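Local coordinates for phosphoglycolate phosphatase (Thermoplasma acidophilum, PDB 1L6R), which catalyses the magnesium-dependent dephosphorylation of 2-phosphoglycolate to glycolate and, less efficiently, releases phosphate from inorganic pyrophosphate, at residues Y165-Y169 and D170-V174; A192-A195 and N196-D199. The protein carries 1 engineered substitution. One frame throughout, in Å; residues are numbered along the deposited sequence.

Contact 1 of 2, residues Y165-Y169 and D170-V174; sequences YSLEY and DEILV
D170, E171 and I172 fold back on E168 and Y169 in a short 3-10 turn that carries the chain from the Schellman motif ending helix 154-164 into strand 172-175 of the HAD core. D170 starts the return: its carboxylate swings over the preceding backbone, with OD2 3.2 Å from CB of E168. E171 does most of the fastening. Its amide donates to O of E168 (3.0 Å), while its side chain, extended beyond CG (chi2 178°), carries OE1 back to the loop. There OE1 offers its anti lone pair to N of E168 at 2.8 Å in a nearly straight bond (164°). The same oxygen accepts from a water that also donates to O of S166, at the C-prime position of the Schellman motif; OE2 faces R6 in a long, weak ion pair. Replacing E171 by alanine removes the carboxylate and would probably leave N of E168 without its acceptor and the bridging water without one of its partners. I172 then enters the strand, its amide bonded to O of Y169; OH of Y169 is hydrogen-bonded to OD1 of N159 in the same chain, and N159 of the second subunit packs against Y169. CG1 of I172 packs against CD1 of L167 at 3.9 Å.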
loop_
_atom_site.group_PDB
_atom_site.type_symbol
_atom_site.label_atom_id
_atom_site.label_comp_id
_atom_site.label_asym_id
_atom_site.label_seq_id
_atom_site.Cartn_x
_atom_site.Cartn_y
_atom_site.Cartn_z
ATOM N N TYR A 165 -19.212 -0.138 0.205
ATOM C CA TYR A 165 -20.095 -0.862 1.108
ATOM C C TYR A 165 -20.113 -0.311 2.538
ATOM O O TYR A 165 -20.748 -0.891 3.421
ATOM C CB TYR A 165 -19.711 -2.349 1.118
ATOM C CG TYR A 165 -20.134 -3.089 -0.136
ATOM C CD1 TYR A 165 -21.339 -3.783 -0.181
ATOM C CD2 TYR A 165 -19.356 -3.043 -1.296
ATOM C CE1 TYR A 165 -21.770 -4.410 -1.346
ATOM C CE2 TYR A 165 -19.777 -3.667 -2.470
ATOM C CZ TYR A 165 -20.984 -4.344 -2.487
ATOM O OH TYR A 165 -21.423 -4.930 -3.645
ATOM N N SER A 166 -19.431 0.812 2.753
ATOM C CA SER A 166 -19.355 1.435 4.074
ATOM C C SER A 166 -18.987 0.402 5.132
ATOM O O SER A 166 -19.679 0.247 6.145
ATOM C CB SER A 166 -20.692 2.095 4.432
ATOM O OG SER A 166 -21.008 3.123 3.510
ATOM N N LEU A 167 -17.879 -0.295 4.897
ATOM C CA LEU A 167 -17.409 -1.335 5.802
ATOM C C LEU A 167 -16.169 -0.941 6.591
ATOM O O LEU A 167 -15.489 0.033 6.271
ATOM C CB LEU A 167 -17.063 -2.598 5.003
ATOM C CG LEU A 167 -18.149 -3.241 4.146
ATOM C CD1 LEU A 167 -17.562 -4.408 3.365
ATOM C CD2 LEU A 167 -19.275 -3.718 5.041
ATOM N N GLU A 168 -15.893 -1.717 7.635
ATOM C CA GLU A 168 -14.687 -1.536 8.430
ATOM C C GLU A 168 -13.737 -2.576 7.833
ATOM O O GLU A 168 -14.185 -3.562 7.237
ATOM C CB GLU A 168 -14.948 -1.851 9.906
ATOM C CG GLU A 168 -15.884 -0.874 10.604
ATOM C CD GLU A 168 -15.407 0.564 10.508
ATOM O OE1 GLU A 168 -14.192 0.806 10.688
ATOM O OE2 GLU A 168 -16.249 1.454 10.258
ATOM N N TYR A 169 -12.436 -2.376 7.986
ATOM C CA TYR A 169 -11.478 -3.320 7.430
ATOM C C TYR A 169 -11.663 -4.745 7.945
ATOM O O TYR A 169 -11.483 -5.704 7.190
ATOM C CB TYR A 169 -10.040 -2.868 7.720
ATOM C CG TYR A 169 -9.517 -1.767 6.816
ATOM C CD1 TYR A 169 -9.419 -1.947 5.430
ATOM C CD2 TYR A 169 -9.061 -0.562 7.354
ATOM C CE1 TYR A 169 -8.873 -0.949 4.606
ATOM C CE2 TYR A 169 -8.514 0.435 6.543
ATOM C CZ TYR A 169 -8.421 0.236 5.177
ATOM O OH TYR A 169 -7.845 1.217 4.402
ATOM N N ASP A 170 -12.017 -4.890 9.222
ATOM C CA ASP A 170 -12.197 -6.215 9.814
ATOM C C ASP A 170 -13.428 -6.961 9.310
ATOM O O ASP A 170 -13.643 -8.119 9.673
ATOM C CB ASP A 170 -12.218 -6.130 11.352
ATOM C CG ASP A 170 -13.372 -5.301 11.891
ATOM O OD1 ASP A 170 -13.502 -5.215 13.132
ATOM O OD2 ASP A 170 -14.148 -4.734 11.094
ATOM N N GLU A 171 -14.223 -6.297 8.473
ATOM C CA GLU A 171 -15.413 -6.916 7.882
ATOM C C GLU A 171 -15.096 -7.398 6.464
ATOM O O GLU A 171 -15.967 -7.897 5.753
ATOM C CB GLU A 171 -16.571 -5.916 7.820
ATOM C CG GLU A 171 -17.085 -5.471 9.192
ATOM C CD GLU A 171 -18.208 -4.452 9.091
ATOM O OE1 GLU A 171 -17.999 -3.380 8.484
ATOM O OE2 GLU A 171 -19.310 -4.728 9.620
ATOM N N ILE A 172 -13.838 -7.249 6.063
ATOM C CA ILE A 172 -13.403 -7.659 4.735
ATOM C C ILE A 172 -12.381 -8.786 4.834
ATOM O O ILE A 172 -11.458 -8.739 5.651
ATOM C CB ILE A 172 -12.741 -6.470 3.982
ATOM C CG1 ILE A 172 -13.769 -5.353 3.775
ATOM C CG2 ILE A 172 -12.146 -6.942 2.657
ATOM C CD1 ILE A 172 -13.176 -4.063 3.252
ATOM N N LEU A 173 -12.560 -9.803 4.001
ATOM C CA LEU A 173 -11.638 -10.925 3.936
ATOM C C LEU A 173 -10.993 -10.882 2.556
ATOM O O LEU A 173 -11.697 -10.773 1.547
ATOM C CB LEU A 173 -12.389 -12.260 4.098
ATOM C CG LEU A 173 -11.601 -13.525 3.722
ATOM C CD1 LEU A 173 -10.435 -13.742 4.707
ATOM C CD2 LEU A 173 -12.537 -14.728 3.740
ATOM N N VAL A 174 -9.667 -10.936 2.504
ATOM C CA VAL A 174 -8.993 -10.978 1.208
ATOM C C VAL A 174 -8.350 -12.358 1.049
ATOM O O VAL A 174 -7.864 -12.951 2.013
ATOM C CB VAL A 174 -7.913 -9.870 1.050
ATOM C CG1 VAL A 174 -8.558 -8.496 1.163
ATOM C CG2 VAL A 174 -6.806 -10.051 2.074
HETATM O O HOH W 1 -19.657 -1.316 8.794
#

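Contact 2 of 2, residues A192-A195 and N196-D199; sequences ACPA and NATD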
loop_
_atom_site.group_PDB
_atom_site.type_symbol
_atom_site.label_atom_id
_atom_site.label_comp_id
_atom_site.label_asym_id
_atom_site.label_seq_id
_atom_site.Cartn_x
_atom_site.Cartn_y
_atom_site.Cartn_z
ATOM N N ALA A 192 -6.618 -14.727 4.199
ATOM C CA ALA A 192 -6.527 -16.171 4.061
ATOM C C ALA A 192 -5.818 -16.518 2.756
ATOM O O ALA A 192 -5.876 -15.770 1.777
ATOM C CB ALA A 192 -7.910 -16.803 4.113
ATOM N N CYS A 193 -5.164 -17.672 2.736
ATOM C CA CYS A 193 -4.410 -18.073 1.561
ATOM C C CYS A 193 -4.315 -19.585 1.426
ATOM O O CYS A 193 -4.597 -20.323 2.371
ATOM C CB CYS A 193 -2.999 -17.483 1.648
ATOM S SG CYS A 193 -2.006 -18.160 3.013
ATOM N N PRO A 194 -3.906 -20.065 0.242
ATOM C CA PRO A 194 -3.767 -21.499 -0.028
ATOM C C PRO A 194 -2.468 -22.103 0.508
ATOM O O PRO A 194 -1.548 -21.393 0.945
ATOM C CB PRO A 194 -3.856 -21.575 -1.551
ATOM C CG PRO A 194 -3.217 -20.275 -1.981
ATOM C CD PRO A 194 -3.771 -19.271 -0.995
ATOM N N ALA A 195 -2.400 -23.428 0.455
ATOM C CA ALA A 195 -1.230 -24.148 0.929
ATOM C C ALA A 195 0.012 -23.829 0.105
ATOM O O ALA A 195 1.130 -23.961 0.596
ATOM C CB ALA A 195 -1.494 -25.657 0.912
ATOM N N ASN A 196 -0.169 -23.408 -1.145
ATOM C CA ASN A 196 0.988 -23.087 -1.976
ATOM C C ASN A 196 1.230 -21.580 -2.075
ATOM O O ASN A 196 1.909 -21.097 -2.981
ATOM C CB ASN A 196 0.856 -23.724 -3.368
ATOM C CG ASN A 196 -0.181 -23.047 -4.228
ATOM O OD1 ASN A 196 -0.999 -22.269 -3.740
ATOM N ND2 ASN A 196 -0.159 -23.349 -5.523
ATOM N N ALA A 197 0.668 -20.824 -1.136
ATOM C CA ALA A 197 0.909 -19.383 -1.127
ATOM C C ALA A 197 2.371 -19.149 -0.737
ATOM O O ALA A 197 3.017 -20.017 -0.148
ATOM C CB ALA A 197 -0.005 -18.703 -0.113
ATOM N N THR A 198 2.896 -17.975 -1.064
ATOM C CA THR A 198 4.274 -17.659 -0.698
ATOM C C THR A 198 4.406 -17.578 0.815
ATOM O O THR A 198 3.422 -17.354 1.533
ATOM C CB THR A 198 4.713 -16.315 -1.267
ATOM O OG1 THR A 198 3.798 -15.307 -0.823
ATOM C CG2 THR A 198 4.751 -16.356 -2.795
ATOM N N ASP A 199 5.632 -17.735 1.301
ATOM C CA ASP A 199 5.887 -17.677 2.727
ATOM C C ASP A 199 5.462 -16.355 3.352
ATOM O O ASP A 199 4.883 -16.349 4.429
ATOM C CB ASP A 199 7.378 -17.892 3.022
ATOM C CG ASP A 199 7.806 -19.344 2.894
ATOM O OD1 ASP A 199 6.940 -20.237 2.781
ATOM O OD2 ASP A 199 9.032 -19.591 2.926
#
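The type I beta turn from P194 to A197 is a local contact at the C-terminal end of strand 190-193, on the metal-binding side of the HAD core. One backbone bond closes it: N of A197 donates to O of P194 at 3.1 Å. Around that bond the side chains pack closely. CB of A197 points toward the end of the strand and lies 3.7 Å from CB of C193, and it also touches SG of C193. The proline ring meets both residues that follow the bend, A197 at CD and N196 at CG. With CG of N196 set between the backbone N and the carbonyl carbon (chi1 72°), its OD1 comes to rest 3.5 Å from CG of P194. The side chain of N196 lies about 4 Å, at the nearest atoms, from a bound calcium ion. P194 also touches D177, a residue that binds calcium in the active site. Beyond the turn, T198 is the N-cap of helix 199-204, its OG1 weakly bonded to N of I201. The turn thus links strand 190-193 to that helix, from which NZ of K202 hydrogen-bonds to O of A195, while E216 of helix 215-223 packs on P194.

Contact 1 comes first along the chain and contact 2 follows in series, their centres 21 Å apart, both in the HAD core. Strands 172-175 and 190-193 are parallel neighbours in the mixed sheet; contact 1 brings the chain into the first of them and contact 2 takes it out of the second, so the two turns lie at opposite ends of the strands, contact 1 at the N-terminal end and contact 2 at the C-terminal end. They meet between the strands, where O of V174 and N of A192 are 3.1 Å apart, probably hydrogen-bonded. The HAD active site gathers at the C-terminal strand ends: the stretch after strand 172-175 carries the metal ligands D177, N180 and D181, and P194 of contact 2 packs on D177.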